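Local coordinates for protein glycoside hydrolase family 5 (Aspergillus oryzae, PDB 6LA0) that acts as a rutinosidase, releasing the disaccharide rutinose from flavonoid glycosides, and belongs to the same glycoside hydrolase family as fungal exo-1,3-beta-glucanases, at residues V131-L136 and Q166-V171; G86-P91 and Y125-I130; H262-E267 and T296-I301. All blocks are in the same frame, centred on the assembly; numbering follows the deposited sequence.

Starting from the N terminus, contact 2 closes first: the chain leaves strand 87-92, runs through helix 110-125 and returns as the neighbouring strand 128-133. Contact 1 opens on that same strand and closes where helix 158-176 packs against its outer face. Contact 3 comes much later, closing the loop from strand 257-265 through helix 275-285 to strand 294-303. The three loops follow in series; none nests in or crosses another. Contacts 1 and 2 share strand 128-133 and join through the Asp132 N to Ile90 O pair, a probable hydrogen bond. Across the barrel interior, Arg89 of contact 2 makes a salt bridge with Glu298 of contact 3, tying the two strand pairs together.

Contact 1: residues V131-L136 and Q166-V171; sequences VDVHSL and QVIDAV
This is a buried, wholly apolar helix-on-strand contact on the outer side of the barrel wall, where Val131 and Val133 meet Val167, Ile168 and Val171 of helix 158-176. The helix runs back almost antiparallel to the strand, at 168° between the two short axes, whose closest approach is 10.7 Å. Val133 is the hub. Its CG1 lies opposite the backbone N (chi1 -173°) and meets CG1 of Val167 tip to tip at 3.9 Å. The other branch, CG2, slides alongside CG2 of Val171 in the opposite direction at 4.1 Å, and also touches Ile168 CD1 at 4.3 Å. One turn up the helix, Val171 uses its second methyl, CG1, on Val131 CG1, again at 4.3 Å. The spacing is that of alternate strand residues set against one stripe of a helix, four residues apart at Val167 and Val171.

Such packing is the beta-to-alpha half of a beta-alpha-beta unit in the TIM barrel of family 5: the chain leaves strand 128-133, goes out to helix 158-176 and returns as strand 184-187, whose Ile186 also touches Val171. On its flank, Ile168 also leans on Tyr218 and Val222 of helix 209-229.

Asp132, between the two valines, faces away from the helix. Its OD2 accepts from ND1 of His134 at 2.7 Å through the syn lone pair, a bent bond with the oxygen tilted 28° out of the imidazole plane. Backbone O of Asp132 is taken by Thr92 OG1.

Contact 2: residues G86-P91 and Y125-I130; sequences GVLRIP and YGMHII
Four backbone hydrogen bonds zip strand 87-91, together with Gly86 just before it, to the parallel strand 128-130, Val87 paired with His128, Leu88 with Ile129 and Arg89 with Ile130. His128 N gives to Gly86 O at 3.0 Å and Ile130 N to Leu88 O at 2.9 Å; in return Leu88 N reaches His128 O and Ile90 N reaches Ile130 O, both at 3.0 Å. Three of these carbonyls also receive a CA-H: Gly86 O from Met127, His128 O from Val87 at 3.3 Å, and Leu88 O from Ile129.

Side-chain polar ends look elsewhere for partners. The extended Arg89 lays its CG against CG2 of Ile130; its guanidinium is held by Glu187 at NE, Glu298 and Asn23 at NH1, and Asn190 at NH2. His128 NE2 bonds to Thr185 OG1.

On the Leu88 and Ile129 face the two side chains lie side by side and point the same way, CD1 to CD1 at 4.0 Å, while Met127, its chain stretched out beyond CG, brings SD to 3.8 Å from Leu88 CG. On the other face Val87 CG2 touches Ile130 CD1.

This is the strand pair of a right-handed beta-alpha-beta crossover in the TIM barrel. Strands 19-23 and 184-187 flank it in the sheet, and Leu88, Ile90, Met127 and Ile129 pack under helices 74-81 and 110-125.

Contact 3: residues H262-E267 and T296-I301; sequences HTYYFE and TGEWAI
Glu298 sets CG opposite its carbonyl carbon (chi1 -75°) and then runs extended, laying its chain over one face of the His262 ring, while Tyr264 takes a similar first torsion (chi1 -71°) that brings its hydroxyl to the same carboxylate. Glu298 CB sits over the imidazole, 3.6 Å from its centroid in a CH-pi contact, and farther out the carboxylate stacks on the ring, the planes 23° apart. Tyr264 OH donates to Glu298 OE1 at 2.6 Å, reaching it on the anti side and leaving OE2 to Arg89. His262 ND1 and NE2 are themselves taken by Glu191 and Asp260, which fixes the ring's rotation.

The parallel strands are neighbours late in the family 5 TIM barrel, and Glu298 lies on the seventh strand, a position consistent with that of the nucleophilic glutamate in family 5 enzymes. Backbone pairing between the two strands is sparse. Thr263 N bonds to Glu298 O at 3.0 Å, but the buried Thr263 O, with CA and CB of Trp299 both at 3.2 Å, has no hydrogen-bonding partner. At Ala300, whose CB touches Tyr264 CE1 at 4.0 Å, a water spans the strands, accepting from Tyr265 N at 2.9 Å and donating to Ala300 O at 2.8 Å.

Contact 1: residues V131-L136 and Q166-V171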
loop_
_atom_site.group_PDB
_atom_site.type_symbol
_atom_site.label_atom_id
_atom_site.label_comp_id
_atom_site.label_asym_id
_atom_site.label_seq_id
_atom_site.Cartn_x
_atom_site.Cartn_y
_atom_site.Cartn_z
ATOM N N VAL A 131 -0.603 -6.484 5.990
ATOM C CA VAL A 131 -0.770 -7.325 4.813
ATOM C C VAL A 131 -1.853 -6.665 3.966
ATOM O O VAL A 131 -3.008 -6.565 4.392
ATOM C CB VAL A 131 -1.128 -8.767 5.194
ATOM C CG1 VAL A 131 -1.279 -9.623 3.949
ATOM C CG2 VAL A 131 -0.062 -9.358 6.105
ATOM N N ASP A 132 -1.475 -6.174 2.784
ATOM C CA ASP A 132 -2.359 -5.363 1.953
ATOM C C ASP A 132 -2.807 -6.196 0.755
ATOM O O ASP A 132 -1.973 -6.739 0.030
ATOM C CB ASP A 132 -1.644 -4.064 1.541
ATOM C CG ASP A 132 -2.180 -3.456 0.250
ATOM O OD1 ASP A 132 -3.402 -3.309 0.099
ATOM O OD2 ASP A 132 -1.366 -3.099 -0.625
ATOM N N VAL A 133 -4.118 -6.340 0.575
ATOM C CA VAL A 133 -4.660 -6.991 -0.614
ATOM C C VAL A 133 -4.951 -5.876 -1.608
ATOM O O VAL A 133 -5.985 -5.206 -1.530
ATOM C CB VAL A 133 -5.903 -7.834 -0.319
ATOM C CG1 VAL A 133 -6.290 -8.623 -1.577
ATOM C CG2 VAL A 133 -5.671 -8.782 0.882
ATOM N N HIS A 134 -4.007 -5.676 -2.533
ATOM C CA HIS A 134 -3.998 -4.531 -3.427
ATOM C C HIS A 134 -5.089 -4.645 -4.488
ATOM O O HIS A 134 -5.734 -3.646 -4.826
ATOM C CB HIS A 134 -2.611 -4.439 -4.089
ATOM C CG HIS A 134 -2.049 -3.052 -4.210
ATOM N ND1 HIS A 134 -1.910 -2.196 -3.135
ATOM C CD2 HIS A 134 -1.551 -2.390 -5.284
ATOM C CE1 HIS A 134 -1.363 -1.064 -3.547
ATOM N NE2 HIS A 134 -1.148 -1.152 -4.849
ATOM N N SER A 135 -5.281 -5.846 -5.041
ATOM C CA SER A 135 -6.244 -6.138 -6.094
ATOM C C SER A 135 -7.326 -7.097 -5.599
ATOM O O SER A 135 -7.125 -7.858 -4.648
ATOM C CB SER A 135 -5.530 -6.730 -7.333
ATOM O OG SER A 135 -4.487 -7.596 -6.938
ATOM N N LEU A 136 -8.501 -7.014 -6.216
ATOM C CA LEU A 136 -9.607 -7.908 -5.910
ATOM C C LEU A 136 -10.205 -8.421 -7.213
ATOM O O LEU A 136 -10.100 -7.758 -8.257
ATOM C CB LEU A 136 -10.700 -7.214 -5.064
ATOM C CG LEU A 136 -10.329 -6.913 -3.606
ATOM C CD1 LEU A 136 -11.452 -6.143 -2.930
ATOM C CD2 LEU A 136 -9.999 -8.172 -2.809
ATOM N N GLN A 166 -13.299 -15.210 0.123
ATOM C CA GLN A 166 -12.365 -16.332 0.187
ATOM C C GLN A 166 -10.917 -15.846 0.291
ATOM O O GLN A 166 -10.108 -16.426 1.029
ATOM C CB GLN A 166 -12.573 -17.238 -1.025
ATOM C CG GLN A 166 -13.944 -17.925 -1.011
ATOM C CD GLN A 166 -14.137 -18.888 -2.164
ATOM O OE1 GLN A 166 -13.191 -19.514 -2.639
ATOM N NE2 GLN A 166 -15.368 -19.002 -2.630
ATOM N N VAL A 167 -10.576 -14.768 -0.421
ATOM C CA VAL A 167 -9.257 -14.147 -0.259
ATOM C C VAL A 167 -9.022 -13.775 1.200
ATOM O O VAL A 167 -7.990 -14.122 1.788
ATOM C CB VAL A 167 -9.123 -12.927 -1.192
ATOM C CG1 VAL A 167 -7.920 -12.050 -0.805
ATOM C CG2 VAL A 167 -9.030 -13.386 -2.646
ATOM N N ILE A 168 -9.999 -13.103 1.823
ATOM C CA ILE A 168 -9.840 -12.671 3.209
ATOM C C ILE A 168 -9.761 -13.869 4.155
ATOM O O ILE A 168 -8.984 -13.855 5.119
ATOM C CB ILE A 168 -10.977 -11.701 3.592
ATOM C CG1 ILE A 168 -10.853 -10.403 2.782
ATOM C CG2 ILE A 168 -10.984 -11.409 5.103
ATOM C CD1 ILE A 168 -9.426 -9.883 2.666
ATOM N N ASP A 169 -10.551 -14.924 3.900
ATOM C CA ASP A 169 -10.438 -16.156 4.679
ATOM C C ASP A 169 -9.009 -16.687 4.671
ATOM O O ASP A 169 -8.500 -17.154 5.699
ATOM C CB ASP A 169 -11.376 -17.234 4.120
ATOM C CG ASP A 169 -12.844 -17.012 4.488
ATOM O OD1 ASP A 169 -13.152 -16.159 5.354
ATOM O OD2 ASP A 169 -13.702 -17.703 3.889
ATOM N N ALA A 170 -8.353 -16.628 3.509
ATOM C CA ALA A 170 -6.975 -17.100 3.387
ATOM C C ALA A 170 -5.992 -16.200 4.133
ATOM O O ALA A 170 -5.053 -16.698 4.767
ATOM C CB ALA A 170 -6.588 -17.199 1.907
ATOM N N VAL A 171 -6.183 -14.874 4.073
ATOM C CA VAL A 171 -5.318 -13.982 4.843
ATOM C C VAL A 171 -5.489 -14.234 6.335
ATOM O O VAL A 171 -4.503 -14.291 7.086
ATOM C CB VAL A 171 -5.595 -12.513 4.475
ATOM C CG1 VAL A 171 -4.819 -11.548 5.406
ATOM C CG2 VAL A 171 -5.273 -12.261 2.999
#

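Contact 2: residues G86-P91 and Y125-I130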
loop_
_atom_site.group_PDB
_atom_site.type_symbol
_atom_site.label_atom_id
_atom_site.label_comp_id
_atom_site.label_asym_id
_atom_site.label_seq_id
_atom_site.Cartn_x
_atom_site.Cartn_y
_atom_site.Cartn_z
ATOM N N GLY A 86 9.778 0.528 11.924
ATOM C CA GLY A 86 8.985 -0.290 12.814
ATOM C C GLY A 86 7.742 -0.913 12.203
ATOM O O GLY A 86 7.019 -1.628 12.900
ATOM N N VAL A 87 7.478 -0.657 10.921
ATOM C CA VAL A 87 6.289 -1.186 10.256
ATOM C C VAL A 87 6.591 -1.383 8.774
ATOM O O VAL A 87 7.251 -0.556 8.137
ATOM C CB VAL A 87 5.059 -0.272 10.475
ATOM C CG1 VAL A 87 5.326 1.126 9.941
ATOM C CG2 VAL A 87 3.837 -0.856 9.786
ATOM N N LEU A 88 6.120 -2.505 8.234
ATOM C CA LEU A 88 6.226 -2.817 6.812
ATOM C C LEU A 88 4.820 -2.985 6.255
ATOM O O LEU A 88 4.046 -3.807 6.760
ATOM C CB LEU A 88 7.045 -4.092 6.571
ATOM C CG LEU A 88 8.501 -4.123 7.052
ATOM C CD1 LEU A 88 9.075 -5.521 6.905
ATOM C CD2 LEU A 88 9.354 -3.095 6.307
ATOM N N ARG A 89 4.485 -2.202 5.228
ATOM C CA ARG A 89 3.271 -2.419 4.448
ATOM C C ARG A 89 3.650 -3.212 3.204
ATOM O O ARG A 89 4.510 -2.782 2.429
ATOM C CB ARG A 89 2.597 -1.108 4.051
ATOM C CG ARG A 89 1.260 -1.303 3.321
ATOM C CD ARG A 89 0.495 0.027 3.247
ATOM N NE ARG A 89 -0.803 -0.057 2.566
ATOM C CZ ARG A 89 -1.028 0.337 1.315
ATOM N NH1 ARG A 89 -0.037 0.809 0.584
ATOM N NH2 ARG A 89 -2.250 0.260 0.788
ATOM N N ILE A 90 3.000 -4.352 3.011
ATOM C CA ILE A 90 3.374 -5.314 1.982
ATOM C C ILE A 90 2.179 -5.521 1.057
ATOM O O ILE A 90 1.266 -6.291 1.364
ATOM C CB ILE A 90 3.838 -6.641 2.605
ATOM C CG1 ILE A 90 4.786 -6.357 3.778
ATOM C CG2 ILE A 90 4.480 -7.547 1.536
ATOM C CD1 ILE A 90 5.482 -7.583 4.336
ATOM N N PRO A 91 2.150 -4.848 -0.090
ATOM C CA PRO A 91 1.095 -5.110 -1.076
ATOM C C PRO A 91 1.225 -6.496 -1.706
ATOM O O PRO A 91 2.317 -6.935 -2.078
ATOM C CB PRO A 91 1.313 -4.003 -2.123
ATOM C CG PRO A 91 2.008 -2.913 -1.370
ATOM C CD PRO A 91 2.920 -3.632 -0.418
ATOM N N TYR A 125 13.499 -8.011 14.745
ATOM C CA TYR A 125 13.414 -6.570 14.975
ATOM C C TYR A 125 12.110 -6.097 15.602
ATOM O O TYR A 125 12.009 -4.912 15.955
ATOM C CB TYR A 125 13.634 -5.813 13.655
ATOM C CG TYR A 125 14.979 -6.114 13.037
ATOM C CD1 TYR A 125 16.153 -5.769 13.691
ATOM C CD2 TYR A 125 15.078 -6.775 11.810
ATOM C CE1 TYR A 125 17.385 -6.055 13.139
ATOM C CE2 TYR A 125 16.306 -7.054 11.250
ATOM C CZ TYR A 125 17.456 -6.695 11.920
ATOM O OH TYR A 125 18.686 -6.982 11.360
ATOM N N GLY A 126 11.112 -6.966 15.740
ATOM C CA GLY A 126 9.851 -6.570 16.338
ATOM C C GLY A 126 8.955 -5.708 15.478
ATOM O O GLY A 126 8.137 -4.962 16.020
ATOM N N MET A 127 9.072 -5.781 14.155
ATOM C CA MET A 127 8.255 -4.923 13.310
ATOM C C MET A 127 6.809 -5.401 13.263
ATOM O O MET A 127 6.507 -6.577 13.504
ATOM C CB MET A 127 8.819 -4.863 11.888
ATOM C CG MET A 127 10.274 -4.381 11.794
ATOM S SD MET A 127 10.770 -4.050 10.097
ATOM C CE MET A 127 12.542 -3.875 10.298
ATOM N N HIS A 128 5.911 -4.463 12.953
ATOM C CA HIS A 128 4.514 -4.765 12.668
ATOM C C HIS A 128 4.330 -4.890 11.163
ATOM O O HIS A 128 4.990 -4.185 10.395
ATOM C CB HIS A 128 3.602 -3.661 13.215
ATOM C CG HIS A 128 2.145 -4.015 13.221
ATOM N ND1 HIS A 128 1.572 -4.785 14.210
ATOM C CD2 HIS A 128 1.140 -3.676 12.377
ATOM C CE1 HIS A 128 0.278 -4.920 13.967
ATOM N NE2 HIS A 128 -0.011 -4.261 12.858
ATOM N N ILE A 129 3.431 -5.785 10.739
ATOM C CA ILE A 129 3.215 -6.083 9.320
ATOM C C ILE A 129 1.773 -5.746 8.945
ATOM O O ILE A 129 0.831 -6.279 9.542
ATOM C CB ILE A 129 3.506 -7.559 8.988
ATOM C CG1 ILE A 129 4.903 -7.988 9.469
ATOM C CG2 ILE A 129 3.342 -7.795 7.485
ATOM C CD1 ILE A 129 6.043 -7.303 8.744
ATOM N N ILE A 130 1.612 -4.893 7.927
ATOM C CA ILE A 130 0.330 -4.630 7.276
ATOM C C ILE A 130 0.286 -5.495 6.016
ATOM O O ILE A 130 1.066 -5.285 5.077
ATOM C CB ILE A 130 0.159 -3.138 6.934
ATOM C CG1 ILE A 130 0.010 -2.276 8.192
ATOM C CG2 ILE A 130 -1.074 -2.905 6.056
ATOM C CD1 ILE A 130 0.271 -0.789 7.945
#

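Contact 3: residues H262-E267 and T296-I301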
loop_
_atom_site.group_PDB
_atom_site.type_symbol
_atom_site.label_atom_id
_atom_site.label_comp_id
_atom_site.label_asym_id
_atom_site.label_seq_id
_atom_site.Cartn_x
_atom_site.Cartn_y
_atom_site.Cartn_z
ATOM N N HIS A 262 -3.796 8.029 1.736
ATOM C CA HIS A 262 -2.662 8.186 0.829
ATOM C C HIS A 262 -2.531 9.647 0.394
ATOM O O HIS A 262 -3.515 10.285 0.010
ATOM C CB HIS A 262 -2.826 7.274 -0.401
ATOM C CG HIS A 262 -2.865 5.819 -0.062
ATOM N ND1 HIS A 262 -3.073 4.832 -1.006
ATOM C CD2 HIS A 262 -2.694 5.177 1.120
ATOM C CE1 HIS A 262 -3.041 3.651 -0.416
ATOM N NE2 HIS A 262 -2.821 3.831 0.874
ATOM N N THR A 263 -1.309 10.168 0.427
ATOM C CA THR A 263 -1.071 11.584 0.144
ATOM C C THR A 263 0.118 11.717 -0.788
ATOM O O THR A 263 1.239 11.376 -0.402
ATOM C CB THR A 263 -0.818 12.370 1.433
ATOM O OG1 THR A 263 -1.886 12.127 2.363
ATOM C CG2 THR A 263 -0.713 13.872 1.129
ATOM N N TYR A 264 -0.128 12.233 -1.998
ATOM C CA TYR A 264 0.903 12.446 -3.005
ATOM C C TYR A 264 0.858 13.877 -3.536
ATOM O O TYR A 264 -0.146 14.588 -3.404
ATOM C CB TYR A 264 0.746 11.469 -4.166
ATOM C CG TYR A 264 1.093 10.035 -3.832
ATOM C CD1 TYR A 264 2.418 9.658 -3.607
ATOM C CD2 TYR A 264 0.111 9.047 -3.784
ATOM C CE1 TYR A 264 2.756 8.330 -3.330
ATOM C CE2 TYR A 264 0.434 7.711 -3.500
ATOM C CZ TYR A 264 1.753 7.357 -3.271
ATOM O OH TYR A 264 2.093 6.041 -3.011
ATOM N N TYR A 265 1.965 14.280 -4.185
ATOM C CA TYR A 265 2.150 15.657 -4.634
ATOM C C TYR A 265 2.665 15.792 -6.066
ATOM O O TYR A 265 2.892 16.926 -6.518
ATOM C CB TYR A 265 3.109 16.390 -3.681
ATOM C CG TYR A 265 2.621 16.398 -2.253
ATOM C CD1 TYR A 265 1.792 17.413 -1.798
ATOM C CD2 TYR A 265 2.980 15.393 -1.362
ATOM C CE1 TYR A 265 1.315 17.425 -0.498
ATOM C CE2 TYR A 265 2.508 15.395 -0.046
ATOM C CZ TYR A 265 1.676 16.421 0.375
ATOM O OH TYR A 265 1.193 16.459 1.668
ATOM N N PHE A 266 2.857 14.685 -6.791
ATOM C CA PHE A 266 3.480 14.776 -8.110
ATOM C C PHE A 266 2.544 15.329 -9.187
ATOM O O PHE A 266 3.022 15.675 -10.275
ATOM C CB PHE A 266 4.034 13.406 -8.534
ATOM C CG PHE A 266 3.009 12.303 -8.528
ATOM C CD1 PHE A 266 2.285 12.001 -9.674
ATOM C CD2 PHE A 266 2.780 11.562 -7.376
ATOM C CE1 PHE A 266 1.340 10.969 -9.675
ATOM C CE2 PHE A 266 1.824 10.521 -7.366
ATOM C CZ PHE A 266 1.107 10.231 -8.520
ATOM N N GLU A 267 1.240 15.441 -8.930
ATOM C CA GLU A 267 0.352 16.130 -9.864
ATOM C C GLU A 267 -0.326 17.349 -9.236
ATOM O O GLU A 267 -1.332 17.839 -9.763
ATOM C CB GLU A 267 -0.692 15.169 -10.438
ATOM C CG GLU A 267 -1.086 14.023 -9.522
ATOM C CD GLU A 267 -1.844 12.924 -10.253
ATOM O OE1 GLU A 267 -2.449 12.052 -9.580
ATOM O OE2 GLU A 267 -1.823 12.929 -11.505
ATOM N N THR A 296 -1.134 6.929 7.609
ATOM C CA THR A 296 -0.803 7.404 6.270
ATOM C C THR A 296 0.028 6.305 5.607
ATOM O O THR A 296 1.258 6.330 5.630
ATOM C CB THR A 296 -0.062 8.741 6.323
ATOM O OG1 THR A 296 -0.801 9.687 7.122
ATOM C CG2 THR A 296 0.130 9.307 4.920
ATOM N N GLY A 297 -0.652 5.351 4.982
ATOM C CA GLY A 297 0.024 4.176 4.436
ATOM C C GLY A 297 0.822 4.373 3.159
ATOM O O GLY A 297 1.595 3.466 2.800
ATOM N N GLU A 298 0.638 5.494 2.454
ATOM C CA GLU A 298 1.400 5.801 1.238
ATOM C C GLU A 298 1.634 7.302 1.134
ATOM O O GLU A 298 0.694 8.082 1.296
ATOM C CB GLU A 298 0.670 5.333 -0.028
ATOM C CG GLU A 298 0.693 3.844 -0.275
ATOM C CD GLU A 298 0.114 3.458 -1.624
ATOM O OE1 GLU A 298 0.247 4.256 -2.568
ATOM O OE2 GLU A 298 -0.464 2.345 -1.752
ATOM N N TRP A 299 2.867 7.700 0.841
ATOM C CA TRP A 299 3.203 9.084 0.517
ATOM C C TRP A 299 4.595 9.103 -0.123
ATOM O O TRP A 299 5.341 8.122 -0.055
ATOM C CB TRP A 299 3.143 9.983 1.756
ATOM C CG TRP A 299 4.220 9.696 2.771
ATOM C CD1 TRP A 299 4.327 8.595 3.566
ATOM C CD2 TRP A 299 5.339 10.536 3.094
ATOM N NE1 TRP A 299 5.443 8.690 4.366
ATOM C CE2 TRP A 299 6.083 9.874 4.092
ATOM C CE3 TRP A 299 5.784 11.782 2.630
ATOM C CZ2 TRP A 299 7.254 10.418 4.638
ATOM C CZ3 TRP A 299 6.950 12.321 3.174
ATOM C CH2 TRP A 299 7.664 11.643 4.169
ATOM N N ALA A 300 4.935 10.241 -0.741
ATOM C CA ALA A 300 6.255 10.460 -1.346
ATOM C C ALA A 300 6.457 11.955 -1.579
ATOM O O ALA A 300 5.494 12.725 -1.596
ATOM C CB ALA A 300 6.417 9.695 -2.662
ATOM N N ILE A 301 7.717 12.354 -1.816
ATOM C CA ILE A 301 8.079 13.776 -1.815
ATOM C C ILE A 301 8.216 14.388 -3.210
ATOM O O ILE A 301 8.556 15.574 -3.302
ATOM C CB ILE A 301 9.380 14.055 -1.025
ATOM C CG1 ILE A 301 10.580 13.319 -1.645
ATOM C CG2 ILE A 301 9.187 13.738 0.461
ATOM C CD1 ILE A 301 11.942 13.938 -1.318
HETATM O O HOH W 1 4.473 12.884 -4.183
#